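Local coordinates for Tol-Pal system protein TolA (Pseudomonas aeruginosa, PDB 1LR0) that probably works in the Tol-Pal system that maintains outer membrane integrity and assists outer membrane invagination at cell division, this chain being part of its periplasmic region, at residues 60-65 against 108-113; 32-37 against 92-97; 64-69 against 87-92; 55-60 against 68-73. All blocks are in the same frame, centred on the assembly; numbering follows the deposited sequence.

The four contacts pack around one antiparallel three-stranded sheet, strand 54-60 lying between 66-73 and 111-116, with helices 4-41 and 78-91 against it. Interaction 4 is the hairpin 54-60/66-73; interaction 1, centred about 11 Å from it, ties the hairpin's turn to the start of strand 111-116. Interaction 3 lays helix 78-91 along strand 66-73, and interaction 2, about 9 Å from it between centres, docks the loop after that helix on helix 4-41. Along the chain, interactions 3 and 4 fall between the segments of interaction 2, whereas those of interactions 1 and 2 alternate. Together they join the helices to the sheet of the TonB-like C-terminal domain of TolA.

Interaction 1. Residues 60-65 against 108-113; sequences MLPDGT and LYRQRR
Met60, at the end of strand 54-60, sits opposite Arg110 with their CA atoms 4.9 Å apart, and its N donates to Arg110 O over 3.1 Å in a nearly straight bond, the N-H...O angle being 166°. The donor stands above the carbonyl plane of Arg110. Selenomethionine Met60 lies with CG anti to its carbonyl carbon (chi1 -73°) and bends at chi3, about the CG-SE bond, which carries CE to 3.3 Å from Tyr109 O. The same methyl lies beside the rim of the Tyr109 ring, 4.2 Å from CD2. That ring is buried: its hydroxyl is hydrogen-bonded to Asp31 of helix 4-41, and the ring also touches Ile34 and Met97. This is where helix 102-108 ends and the chain enters strand 111-116, an outermost strand of the antiparallel sheet, while the facing segment forms the type I turn Leu61 to Gly64 between the two hairpin strands. Arg110 reaches back over that turn. Its CG passes 3.5 Å from Met60 O, and a bend at chi3 (-69°) brings the guanidinium to Pro62, where Arg110 NH2 lies 3.4 Å from Pro62 CG. Proline ring and guanidinium meet obliquely. The salt bridge from NH2 to Asp106 anchors this arm to helix 102-108, whose Phe105 also touches Met60 and Pro62. Just past the turn, Asp63 OD1 accepts from Thr65 N at 3.0 Å, an Asx turn, and from Thr65 OG1 at 2.9 Å, both donors coming from one face of the carboxylate.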
loop_
_atom_site.group_PDB
_atom_site.type_symbol
_atom_site.label_atom_id
_atom_site.label_comp_id
_atom_site.label_asym_id
_atom_site.label_seq_id
_atom_site.Cartn_x
_atom_site.Cartn_y
_atom_site.Cartn_z
HETATM N N MSE A 60 -4.881 8.754 2.508
HETATM C CA MSE A 60 -5.426 8.368 3.783
HETATM C C MSE A 60 -5.231 9.411 4.889
HETATM O O MSE A 60 -4.305 10.213 4.850
HETATM C CB MSE A 60 -4.838 7.046 4.296
HETATM C CG MSE A 60 -5.367 5.840 3.503
HETATM SE SE MSE A 60 -4.663 4.175 4.103
HETATM C CE MSE A 60 -3.036 4.310 2.880
ATOM N N LEU A 61 -6.091 9.318 5.897
ATOM C CA LEU A 61 -5.897 10.051 7.158
ATOM C C LEU A 61 -5.254 9.148 8.108
ATOM O O LEU A 61 -5.374 7.934 8.002
ATOM C CB LEU A 61 -7.261 10.440 7.752
ATOM C CG LEU A 61 -8.061 11.364 6.870
ATOM C CD1 LEU A 61 -9.511 11.718 7.414
ATOM C CD2 LEU A 61 -7.240 12.621 6.571
ATOM N N PRO A 62 -4.633 9.692 9.150
ATOM C CA PRO A 62 -3.992 8.854 10.147
ATOM C C PRO A 62 -4.923 7.847 10.790
ATOM O O PRO A 62 -4.430 6.829 11.281
ATOM C CB PRO A 62 -3.558 9.863 11.200
ATOM C CG PRO A 62 -3.457 11.088 10.470
ATOM C CD PRO A 62 -4.475 11.124 9.417
ATOM N N ASP A 63 -6.223 8.087 10.856
ATOM C CA ASP A 63 -7.083 7.070 11.453
ATOM C C ASP A 63 -7.378 5.883 10.476
ATOM O O ASP A 63 -8.085 4.902 10.880
ATOM C CB ASP A 63 -8.399 7.625 12.017
ATOM C CG ASP A 63 -9.296 8.160 10.968
ATOM O OD1 ASP A 63 -9.013 7.983 9.728
ATOM O OD2 ASP A 63 -10.345 8.794 11.292
ATOM N N GLY A 64 -6.844 5.993 9.244
ATOM C CA GLY A 64 -6.989 4.928 8.233
ATOM C C GLY A 64 -8.063 5.129 7.213
ATOM O O GLY A 64 -8.143 4.348 6.272
ATOM N N THR A 65 -8.875 6.196 7.356
ATOM C CA THR A 65 -9.865 6.504 6.369
ATOM C C THR A 65 -9.229 6.872 5.055
ATOM O O THR A 65 -8.338 7.723 4.989
ATOM C CB THR A 65 -10.735 7.709 6.821
ATOM O OG1 THR A 65 -11.283 7.399 8.093
ATOM C CG2 THR A 65 -11.873 7.877 5.949
ATOM N N LEU A 108 5.009 7.930 4.805
ATOM C CA LEU A 108 4.809 6.811 3.942
ATOM C C LEU A 108 3.407 6.468 3.487
ATOM O O LEU A 108 3.262 5.831 2.416
ATOM C CB LEU A 108 5.329 5.608 4.653
ATOM C CG LEU A 108 6.867 5.567 4.576
ATOM C CD1 LEU A 108 7.387 4.452 5.426
ATOM C CD2 LEU A 108 7.372 5.385 3.134
ATOM N N TYR A 109 2.404 6.821 4.283
ATOM C CA TYR A 109 1.048 6.287 4.063
ATOM C C TYR A 109 -0.002 7.284 3.911
ATOM O O TYR A 109 -1.098 6.960 3.442
ATOM C CB TYR A 109 0.632 5.270 5.107
ATOM C CG TYR A 109 1.318 3.930 4.877
ATOM C CD1 TYR A 109 2.538 3.606 5.498
ATOM C CD2 TYR A 109 0.817 3.025 3.964
ATOM C CE1 TYR A 109 3.137 2.380 5.306
ATOM C CE2 TYR A 109 1.494 1.796 3.709
ATOM C CZ TYR A 109 2.650 1.498 4.375
ATOM O OH TYR A 109 3.341 0.280 4.177
ATOM N N ARG A 110 0.293 8.540 4.237
ATOM C CA ARG A 110 -0.640 9.575 3.905
ATOM C C ARG A 110 -0.930 9.703 2.424
ATOM O O ARG A 110 -2.096 9.988 1.986
ATOM C CB ARG A 110 -0.184 10.927 4.517
ATOM C CG ARG A 110 -1.262 11.972 4.471
ATOM C CD ARG A 110 -0.884 13.303 5.177
ATOM N NE ARG A 110 -0.759 13.226 6.643
ATOM C CZ ARG A 110 -1.763 13.495 7.532
ATOM N NH1 ARG A 110 -2.979 13.788 7.125
ATOM N NH2 ARG A 110 -1.547 13.451 8.836
ATOM N N GLN A 111 0.087 9.511 1.593
ATOM C CA GLN A 111 -0.118 9.478 0.177
ATOM C C GLN A 111 0.755 8.290 -0.193
ATOM O O GLN A 111 1.925 8.285 0.142
ATOM C CB GLN A 111 0.394 10.724 -0.519
ATOM C CG GLN A 111 -0.573 11.923 -0.581
ATOM C CD GLN A 111 -0.252 12.803 -1.792
ATOM O OE1 GLN A 111 -1.134 13.412 -2.346
ATOM N NE2 GLN A 111 1.023 12.825 -2.216
ATOM N N ARG A 112 0.193 7.227 -0.737
ATOM C CA ARG A 112 1.020 6.041 -1.036
ATOM C C ARG A 112 0.665 5.505 -2.432
ATOM O O ARG A 112 -0.541 5.359 -2.714
ATOM C CB ARG A 112 0.858 4.887 -0.055
ATOM C CG ARG A 112 2.084 3.894 -0.133
ATOM C CD ARG A 112 2.358 3.015 1.020
ATOM N NE ARG A 112 3.373 1.975 0.796
ATOM C CZ ARG A 112 4.684 2.145 0.901
ATOM N NH1 ARG A 112 5.177 3.307 1.285
ATOM N NH2 ARG A 112 5.493 1.109 0.678
ATOM N N ARG A 113 1.651 5.207 -3.287
ATOM C CA ARG A 113 1.363 4.644 -4.600
ATOM C C ARG A 113 1.540 3.167 -4.552
ATOM O O ARG A 113 2.651 2.686 -4.248
ATOM C CB ARG A 113 2.318 5.251 -5.626
ATOM C CG ARG A 113 2.083 6.710 -5.908
ATOM C CD ARG A 113 3.173 7.349 -6.835
ATOM N NE ARG A 113 2.726 8.669 -7.211
ATOM C CZ ARG A 113 2.690 9.734 -6.395
ATOM N NH1 ARG A 113 3.128 9.666 -5.138
ATOM N NH2 ARG A 113 2.227 10.908 -6.835
#

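Interaction 2. Residues 32-37 against 92-97; sequences DLIVNL and GRIPEM
Ile94, buried on the loop after helix 78-91, comes first among the residues that meet helix 4-41, and its side chain reaches three residues there. Its CD1 lies 3.8 Å from Ile34 CG1, the two side chains crossing at about a right angle. The other branch, CG2, sits 3.8 Å from Leu33 CD2, while CG1 lies 4.0 Å from Leu37 CD1, where the two side chains run antiparallel past one another. Leu33, Ile34 and Leu37, at positions i, i+1 and i+4, thus form an apolar stripe on the helix, and the loop lays its branched side chain across it. This seats the linker between helices 78-91 and 102-108 of the TonB-like C-terminal domain on helix 4-41. The chain then enters a short 3-10 segment at 95-97. Glu96 lends its aliphatic part to the contact: CG lies 3.4 Å from Leu33 CD2, and a bend at chi2 (82°) folds the carboxylate back beside that same methyl, with OE1 at 3.8 Å. Met97, a selenomethionine, also bends at chi2, which brings CE to 3.9 Å from Ile34 CD1, again at about a right angle. Ile34 continues onto Ile58 of the sheet, and Met97 touches Met60 and Tyr109.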
loop_
_atom_site.group_PDB
_atom_site.type_symbol
_atom_site.label_atom_id
_atom_site.label_comp_id
_atom_site.label_asym_id
_atom_site.label_seq_id
_atom_site.Cartn_x
_atom_site.Cartn_y
_atom_site.Cartn_z
ATOM N N ASP A 32 0.773 -5.473 1.936
ATOM C CA ASP A 32 0.045 -6.717 1.751
ATOM C C ASP A 32 -1.431 -6.544 2.165
ATOM O O ASP A 32 -2.331 -6.994 1.426
ATOM C CB ASP A 32 0.603 -7.862 2.545
ATOM C CG ASP A 32 1.866 -8.431 1.991
ATOM O OD1 ASP A 32 2.163 -8.188 0.799
ATOM O OD2 ASP A 32 2.591 -9.195 2.761
ATOM N N LEU A 33 -1.645 -5.926 3.323
ATOM C CA LEU A 33 -2.994 -5.649 3.785
ATOM C C LEU A 33 -3.731 -4.799 2.741
ATOM O O LEU A 33 -4.825 -5.118 2.351
ATOM C CB LEU A 33 -2.989 -5.071 5.197
ATOM C CG LEU A 33 -4.335 -4.637 5.801
ATOM C CD1 LEU A 33 -5.074 -5.868 6.085
ATOM C CD2 LEU A 33 -4.126 -3.841 7.036
ATOM N N ILE A 34 -3.119 -3.751 2.232
ATOM C CA ILE A 34 -3.815 -2.924 1.265
ATOM C C ILE A 34 -4.208 -3.765 0.067
ATOM O O ILE A 34 -5.356 -3.790 -0.396
ATOM C CB ILE A 34 -2.922 -1.791 0.842
ATOM C CG1 ILE A 34 -2.737 -0.788 1.980
ATOM C CG2 ILE A 34 -3.459 -1.098 -0.384
ATOM C CD1 ILE A 34 -1.684 0.262 1.649
ATOM N N VAL A 35 -3.247 -4.539 -0.388
ATOM C CA VAL A 35 -3.478 -5.333 -1.570
ATOM C C VAL A 35 -4.603 -6.340 -1.304
ATOM O O VAL A 35 -5.533 -6.469 -2.121
ATOM C CB VAL A 35 -2.135 -6.016 -2.080
ATOM C CG1 VAL A 35 -2.501 -7.060 -3.075
ATOM C CG2 VAL A 35 -1.253 -4.942 -2.806
ATOM N N ASN A 36 -4.585 -7.003 -0.157
ATOM C CA ASN A 36 -5.629 -7.983 0.099
ATOM C C ASN A 36 -7.007 -7.323 0.203
ATOM O O ASN A 36 -7.996 -7.831 -0.311
ATOM C CB ASN A 36 -5.336 -8.795 1.339
ATOM C CG ASN A 36 -4.247 -9.955 1.070
ATOM O OD1 ASN A 36 -4.547 -11.098 1.278
ATOM N ND2 ASN A 36 -3.093 -9.620 0.525
ATOM N N LEU A 37 -7.051 -6.170 0.861
ATOM C CA LEU A 37 -8.374 -5.501 1.075
ATOM C C LEU A 37 -8.958 -4.996 -0.224
ATOM O O LEU A 37 -10.172 -5.148 -0.493
ATOM C CB LEU A 37 -8.238 -4.372 2.108
ATOM C CG LEU A 37 -7.851 -4.835 3.521
ATOM C CD1 LEU A 37 -7.665 -3.551 4.432
ATOM C CD2 LEU A 37 -8.928 -5.685 4.016
ATOM N N GLY A 92 -12.689 1.627 2.070
ATOM C CA GLY A 92 -13.268 2.559 3.051
ATOM C C GLY A 92 -12.269 3.102 4.072
ATOM O O GLY A 92 -11.953 4.263 4.132
ATOM N N ARG A 93 -11.701 2.159 4.796
ATOM C CA ARG A 93 -10.752 2.406 5.896
ATOM C C ARG A 93 -9.801 1.280 6.216
ATOM O O ARG A 93 -10.181 0.137 6.211
ATOM C CB ARG A 93 -11.495 2.774 7.191
ATOM C CG ARG A 93 -12.582 1.796 7.659
ATOM C CD ARG A 93 -13.435 2.298 8.842
ATOM N NE ARG A 93 -12.697 2.597 10.027
ATOM C CZ ARG A 93 -12.533 1.750 11.015
ATOM N NH1 ARG A 93 -13.031 0.553 10.936
ATOM N NH2 ARG A 93 -11.911 2.111 12.108
ATOM N N ILE A 94 -8.635 1.654 6.672
ATOM C CA ILE A 94 -7.615 0.728 7.083
ATOM C C ILE A 94 -7.116 1.167 8.454
ATOM O O ILE A 94 -6.015 1.766 8.472
ATOM C CB ILE A 94 -6.465 0.680 6.001
ATOM C CG1 ILE A 94 -7.109 0.383 4.640
ATOM C CG2 ILE A 94 -5.574 -0.434 6.361
ATOM C CD1 ILE A 94 -6.124 0.224 3.495
ATOM N N PRO A 95 -7.902 0.937 9.536
ATOM C CA PRO A 95 -7.549 1.417 10.912
ATOM C C PRO A 95 -6.205 0.841 11.426
ATOM O O PRO A 95 -5.549 1.296 12.374
ATOM C CB PRO A 95 -8.746 0.967 11.745
ATOM C CG PRO A 95 -9.473 -0.068 10.866
ATOM C CD PRO A 95 -9.236 0.318 9.455
ATOM N N GLU A 96 -5.786 -0.232 10.758
ATOM C CA GLU A 96 -4.468 -0.807 10.964
ATOM C C GLU A 96 -3.426 0.257 10.822
ATOM O O GLU A 96 -2.362 0.199 11.492
ATOM C CB GLU A 96 -4.183 -2.028 10.029
ATOM C CG GLU A 96 -5.088 -3.227 10.281
ATOM C CD GLU A 96 -6.494 -3.188 9.617
ATOM O OE1 GLU A 96 -6.907 -2.143 9.069
ATOM O OE2 GLU A 96 -7.170 -4.236 9.639
HETATM N N MSE A 97 -3.682 1.332 10.065
HETATM C CA MSE A 97 -2.679 2.307 9.965
HETATM C C MSE A 97 -2.418 2.969 11.285
HETATM O O MSE A 97 -1.390 3.594 11.445
HETATM C CB MSE A 97 -3.038 3.375 8.997
HETATM C CG MSE A 97 -3.240 2.879 7.627
HETATM SE SE MSE A 97 -1.396 2.523 6.822
HETATM C CE MSE A 97 -2.003 1.062 5.486
#

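Interaction 3. Residues 64-69 against 87-92; sequences GTITNA and AVRNVG
Helix 78-91 covers strand 66-73 at one margin of the sheet; helix segment 87-91 lies antiparallel over strand segment 66-69, their axes 8.0 Å apart at closest. Ile66 carries the apolar part. Its CD1 lies 3.8 Å from CG1 of Val91, while CG2 turns toward Val88 CG1 and the two side chains cross at about a right angle. The CD1 methyl also passes a backbone carbonyl oxygen, 3.4 Å from Val88 O. Ala69 adds its CB, 3.8 Å from Val88 CG1 and 3.6 Å from Arg89 CD. Arg89 wraps over the strand, bent at both chi2 and chi3 (each -60°), so that Thr67 O and Asn68 CA lie over one face of its guanidinium. In the plane of that group, at its edge, a water accepts from NH1 at 2.6 Å and donates to Ala69 O, bridging helix and strand. At the helix end, Gly92 leaves helical geometry with positive phi, and its carbonyl oxygen accepts from Ile66 N over 3.0 Å in a nearly straight bond of 173°. A second water donates to both Gly92 O and Ile66 O, so Gly92 O is gripped by two donors. The covered strand has a classic beta bulge, Thr67 and Asn68 standing opposite the single Glu59. Helix packs on sheet through Ile66, Ala69 and Val88, with Arg89 lying across the strand, as in the alpha+beta C-terminal domains of the TolA-TonB clan.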
loop_
_atom_site.group_PDB
_atom_site.type_symbol
_atom_site.label_atom_id
_atom_site.label_comp_id
_atom_site.label_asym_id
_atom_site.label_seq_id
_atom_site.Cartn_x
_atom_site.Cartn_y
_atom_site.Cartn_z
ATOM N N GLY A 64 -6.844 5.993 9.244
ATOM C CA GLY A 64 -6.989 4.928 8.233
ATOM C C GLY A 64 -8.063 5.129 7.213
ATOM O O GLY A 64 -8.143 4.348 6.272
ATOM N N THR A 65 -8.875 6.196 7.356
ATOM C CA THR A 65 -9.865 6.504 6.369
ATOM C C THR A 65 -9.229 6.872 5.055
ATOM O O THR A 65 -8.338 7.723 4.989
ATOM C CB THR A 65 -10.735 7.709 6.821
ATOM O OG1 THR A 65 -11.283 7.399 8.093
ATOM C CG2 THR A 65 -11.873 7.877 5.949
ATOM N N ILE A 66 -9.724 6.260 3.997
ATOM C CA ILE A 66 -9.250 6.540 2.675
ATOM C C ILE A 66 -10.023 7.744 2.139
ATOM O O ILE A 66 -11.221 7.705 2.039
ATOM C CB ILE A 66 -9.515 5.281 1.757
ATOM C CG1 ILE A 66 -8.634 4.155 2.194
ATOM C CG2 ILE A 66 -9.287 5.611 0.319
ATOM C CD1 ILE A 66 -8.944 2.749 1.663
ATOM N N THR A 67 -9.360 8.804 1.725
ATOM C CA THR A 67 -10.063 9.958 1.193
ATOM C C THR A 67 -9.941 10.168 -0.260
ATOM O O THR A 67 -10.639 10.982 -0.788
ATOM C CB THR A 67 -9.509 11.230 1.865
ATOM O OG1 THR A 67 -8.060 11.226 1.752
ATOM C CG2 THR A 67 -9.762 11.095 3.331
ATOM N N ASN A 68 -9.067 9.443 -0.969
ATOM C CA ASN A 68 -9.053 9.639 -2.386
ATOM C C ASN A 68 -8.204 8.481 -2.971
ATOM O O ASN A 68 -7.484 7.817 -2.233
ATOM C CB ASN A 68 -8.444 10.982 -2.704
ATOM C CG ASN A 68 -8.747 11.443 -4.073
ATOM O OD1 ASN A 68 -9.502 10.835 -4.802
ATOM N ND2 ASN A 68 -8.154 12.543 -4.437
ATOM N N ALA A 69 -8.396 8.238 -4.247
ATOM C CA ALA A 69 -7.607 7.257 -5.008
ATOM C C ALA A 69 -7.677 7.733 -6.435
ATOM O O ALA A 69 -8.753 8.203 -6.926
ATOM C CB ALA A 69 -8.213 5.923 -4.856
ATOM N N ALA A 87 -12.153 -0.060 -6.332
ATOM C CA ALA A 87 -11.899 -1.045 -5.317
ATOM C C ALA A 87 -11.187 -0.394 -4.115
ATOM O O ALA A 87 -11.523 -0.714 -2.949
ATOM C CB ALA A 87 -11.042 -2.287 -5.849
ATOM N N VAL A 88 -10.219 0.481 -4.386
ATOM C CA VAL A 88 -9.552 1.139 -3.311
ATOM C C VAL A 88 -10.604 1.903 -2.459
ATOM O O VAL A 88 -10.553 1.858 -1.254
ATOM C CB VAL A 88 -8.442 2.130 -3.759
ATOM C CG1 VAL A 88 -7.859 2.959 -2.581
ATOM C CG2 VAL A 88 -7.250 1.241 -4.379
ATOM N N ARG A 89 -11.324 2.783 -3.139
ATOM C CA ARG A 89 -12.350 3.627 -2.395
ATOM C C ARG A 89 -13.322 2.735 -1.585
ATOM O O ARG A 89 -13.731 3.030 -0.438
ATOM C CB ARG A 89 -13.086 4.560 -3.333
ATOM C CG ARG A 89 -12.270 5.468 -4.159
ATOM C CD ARG A 89 -11.458 6.350 -3.284
ATOM N NE ARG A 89 -12.311 7.177 -2.400
ATOM C CZ ARG A 89 -12.753 8.382 -2.695
ATOM N NH1 ARG A 89 -12.428 9.024 -3.822
ATOM N NH2 ARG A 89 -13.504 8.954 -1.799
ATOM N N ASN A 90 -13.702 1.593 -2.131
ATOM C CA ASN A 90 -14.588 0.740 -1.489
ATOM C C ASN A 90 -14.040 0.065 -0.227
ATOM O O ASN A 90 -14.804 -0.462 0.590
ATOM C CB ASN A 90 -15.085 -0.245 -2.513
ATOM C CG ASN A 90 -16.138 0.316 -3.406
ATOM O OD1 ASN A 90 -16.876 1.203 -3.020
ATOM N ND2 ASN A 90 -16.229 -0.227 -4.614
ATOM N N VAL A 91 -12.733 0.041 -0.054
ATOM C CA VAL A 91 -12.201 -0.548 1.128
ATOM C C VAL A 91 -12.603 0.316 2.308
ATOM O O VAL A 91 -12.823 -0.211 3.393
ATOM C CB VAL A 91 -10.713 -0.573 1.075
ATOM C CG1 VAL A 91 -10.107 -0.804 2.369
ATOM C CG2 VAL A 91 -10.198 -1.580 0.017
ATOM N N GLY A 92 -12.689 1.627 2.070
ATOM C CA GLY A 92 -13.268 2.559 3.051
ATOM C C GLY A 92 -12.269 3.102 4.072
ATOM O O GLY A 92 -11.953 4.263 4.132
HETATM O O HOH W 1 -13.343 6.311 3.138
HETATM O O HOH W 2 -11.404 8.217 -6.063
#

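Interaction 4. Residues 55-60 against 68-73; sequences EVLIEM and NASVSR
Glu55 and Ser72 begin the backbone pairing at the end of the hairpin far from its turn: Glu55 O accepts from Ser72 N at 2.7 Å and from Arg73 N at 3.1 Å, both reaching it from one face of the carbonyl, and Glu55 N returns a bond to Arg73 O. Leu57 and Ser70 form a hydrogen-bonded pair, Leu57 N to Ser70 O, 2.7 Å, and Ser70 N to Leu57 O, 3.0 Å. Glu59 N to Asn68 O, also 3.0 Å, is matched by a weak bond back. Between them lie non-hydrogen-bonded pairs, where Ala69 CA comes 3.1 Å from Leu57 O as a CA-H...O contact. Apolar packing is slight, Val56 CG1 meeting Ala69 CB at 4.1 Å on the face turned to helix 78-91. On the other face, Asn68 has CG anti to the backbone N (chi1 -163°), placing its amide alongside the Glu59 carboxylate, their planes 60° apart and Glu59 OE2 3.5 Å from Asn68 ND2. One water there donates to Leu57 O and Glu59 OE2 and accepts from Ser70 OG; another accepts from Arg73 NE and weakly donates to Glu55 OE1. Two residues, Ser72 and Arg73, stand opposite the single Glu55: a classic bulge at the open end of an antiparallel beta hairpin.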
loop_
_atom_site.group_PDB
_atom_site.type_symbol
_atom_site.label_atom_id
_atom_site.label_comp_id
_atom_site.label_asym_id
_atom_site.label_seq_id
_atom_site.Cartn_x
_atom_site.Cartn_y
_atom_site.Cartn_z
ATOM N N GLU A 55 -0.766 1.691 -11.391
ATOM C CA GLU A 55 -0.354 2.337 -10.144
ATOM C C GLU A 55 -1.442 3.342 -9.708
ATOM O O GLU A 55 -1.826 4.230 -10.446
ATOM C CB GLU A 55 1.007 3.097 -10.170
ATOM C CG GLU A 55 1.569 3.458 -8.804
ATOM C CD GLU A 55 2.936 4.131 -9.054
ATOM O OE1 GLU A 55 2.843 4.826 -10.043
ATOM O OE2 GLU A 55 3.972 3.954 -8.396
ATOM N N VAL A 56 -1.835 3.235 -8.459
ATOM C CA VAL A 56 -2.842 4.073 -7.882
ATOM C C VAL A 56 -2.300 4.820 -6.710
ATOM O O VAL A 56 -1.682 4.211 -5.848
ATOM C CB VAL A 56 -4.019 3.155 -7.333
ATOM C CG1 VAL A 56 -4.993 3.993 -6.588
ATOM C CG2 VAL A 56 -4.681 2.418 -8.511
ATOM N N LEU A 57 -2.582 6.118 -6.651
ATOM C CA LEU A 57 -2.244 6.943 -5.474
ATOM C C LEU A 57 -3.424 6.960 -4.591
ATOM O O LEU A 57 -4.499 7.321 -4.974
ATOM C CB LEU A 57 -1.913 8.338 -5.979
ATOM C CG LEU A 57 -1.738 9.299 -4.827
ATOM C CD1 LEU A 57 -0.405 9.086 -4.181
ATOM C CD2 LEU A 57 -1.869 10.697 -5.436
ATOM N N ILE A 58 -3.149 6.388 -3.440
ATOM C CA ILE A 58 -4.022 6.247 -2.339
ATOM C C ILE A 58 -3.737 7.334 -1.287
ATOM O O ILE A 58 -2.604 7.455 -0.784
ATOM C CB ILE A 58 -3.867 4.925 -1.712
ATOM C CG1 ILE A 58 -3.966 3.757 -2.707
ATOM C CG2 ILE A 58 -4.928 4.754 -0.691
ATOM C CD1 ILE A 58 -3.911 2.413 -2.021
ATOM N N GLU A 59 -4.793 8.042 -0.923
ATOM C CA GLU A 59 -4.733 9.112 0.118
ATOM C C GLU A 59 -5.522 8.690 1.342
ATOM O O GLU A 59 -6.690 8.322 1.204
ATOM C CB GLU A 59 -5.316 10.430 -0.457
ATOM C CG GLU A 59 -4.489 10.923 -1.624
ATOM C CD GLU A 59 -4.909 12.249 -2.233
ATOM O OE1 GLU A 59 -5.346 13.198 -1.495
ATOM O OE2 GLU A 59 -4.784 12.316 -3.490
HETATM N N MSE A 60 -4.881 8.754 2.508
HETATM C CA MSE A 60 -5.426 8.368 3.783
HETATM C C MSE A 60 -5.231 9.411 4.889
HETATM O O MSE A 60 -4.305 10.213 4.850
HETATM C CB MSE A 60 -4.838 7.046 4.296
HETATM C CG MSE A 60 -5.367 5.840 3.503
HETATM SE SE MSE A 60 -4.663 4.175 4.103
HETATM C CE MSE A 60 -3.036 4.310 2.880
ATOM N N ASN A 68 -9.067 9.443 -0.969
ATOM C CA ASN A 68 -9.053 9.639 -2.386
ATOM C C ASN A 68 -8.204 8.481 -2.971
ATOM O O ASN A 68 -7.484 7.817 -2.233
ATOM C CB ASN A 68 -8.444 10.982 -2.704
ATOM C CG ASN A 68 -8.747 11.443 -4.073
ATOM O OD1 ASN A 68 -9.502 10.835 -4.802
ATOM N ND2 ASN A 68 -8.154 12.543 -4.437
ATOM N N ALA A 69 -8.396 8.238 -4.247
ATOM C CA ALA A 69 -7.607 7.257 -5.008
ATOM C C ALA A 69 -7.677 7.733 -6.435
ATOM O O ALA A 69 -8.753 8.203 -6.926
ATOM C CB ALA A 69 -8.213 5.923 -4.856
ATOM N N SER A 70 -6.538 7.725 -7.082
ATOM C CA SER A 70 -6.474 8.092 -8.448
ATOM C C SER A 70 -5.342 7.318 -9.160
ATOM O O SER A 70 -4.402 6.878 -8.548
ATOM C CB SER A 70 -6.173 9.580 -8.583
ATOM O OG SER A 70 -4.999 9.857 -7.836
ATOM N N VAL A 71 -5.437 7.257 -10.460
ATOM C CA VAL A 71 -4.433 6.581 -11.284
ATOM C C VAL A 71 -3.178 7.422 -11.324
ATOM O O VAL A 71 -3.170 8.543 -11.824
ATOM C CB VAL A 71 -4.971 6.440 -12.610
ATOM C CG1 VAL A 71 -3.882 5.880 -13.498
ATOM C CG2 VAL A 71 -6.178 5.433 -12.580
ATOM N N SER A 72 -2.083 6.848 -10.867
ATOM C CA SER A 72 -0.772 7.510 -11.022
ATOM C C SER A 72 -0.044 7.021 -12.292
ATOM O O SER A 72 0.759 7.760 -12.859
ATOM C CB SER A 72 0.120 7.302 -9.773
ATOM O OG SER A 72 0.212 5.923 -9.458
ATOM N N ARG A 73 -0.207 5.740 -12.675
ATOM C CA ARG A 73 0.303 5.266 -13.980
ATOM C C ARG A 73 -0.698 4.304 -14.502
ATOM O O ARG A 73 -0.948 3.283 -13.893
ATOM C CB ARG A 73 1.691 4.640 -13.875
ATOM C CG ARG A 73 2.340 4.217 -15.205
ATOM C CD ARG A 73 3.676 3.433 -14.987
ATOM N NE ARG A 73 4.740 4.292 -14.418
ATOM C CZ ARG A 73 5.402 5.218 -15.102
ATOM N NH1 ARG A 73 5.169 5.446 -16.360
ATOM N NH2 ARG A 73 6.349 5.933 -14.519
HETATM O O HOH W 3 4.521 3.104 -11.873
HETATM O O HOH W 4 -5.494 9.966 -4.951
#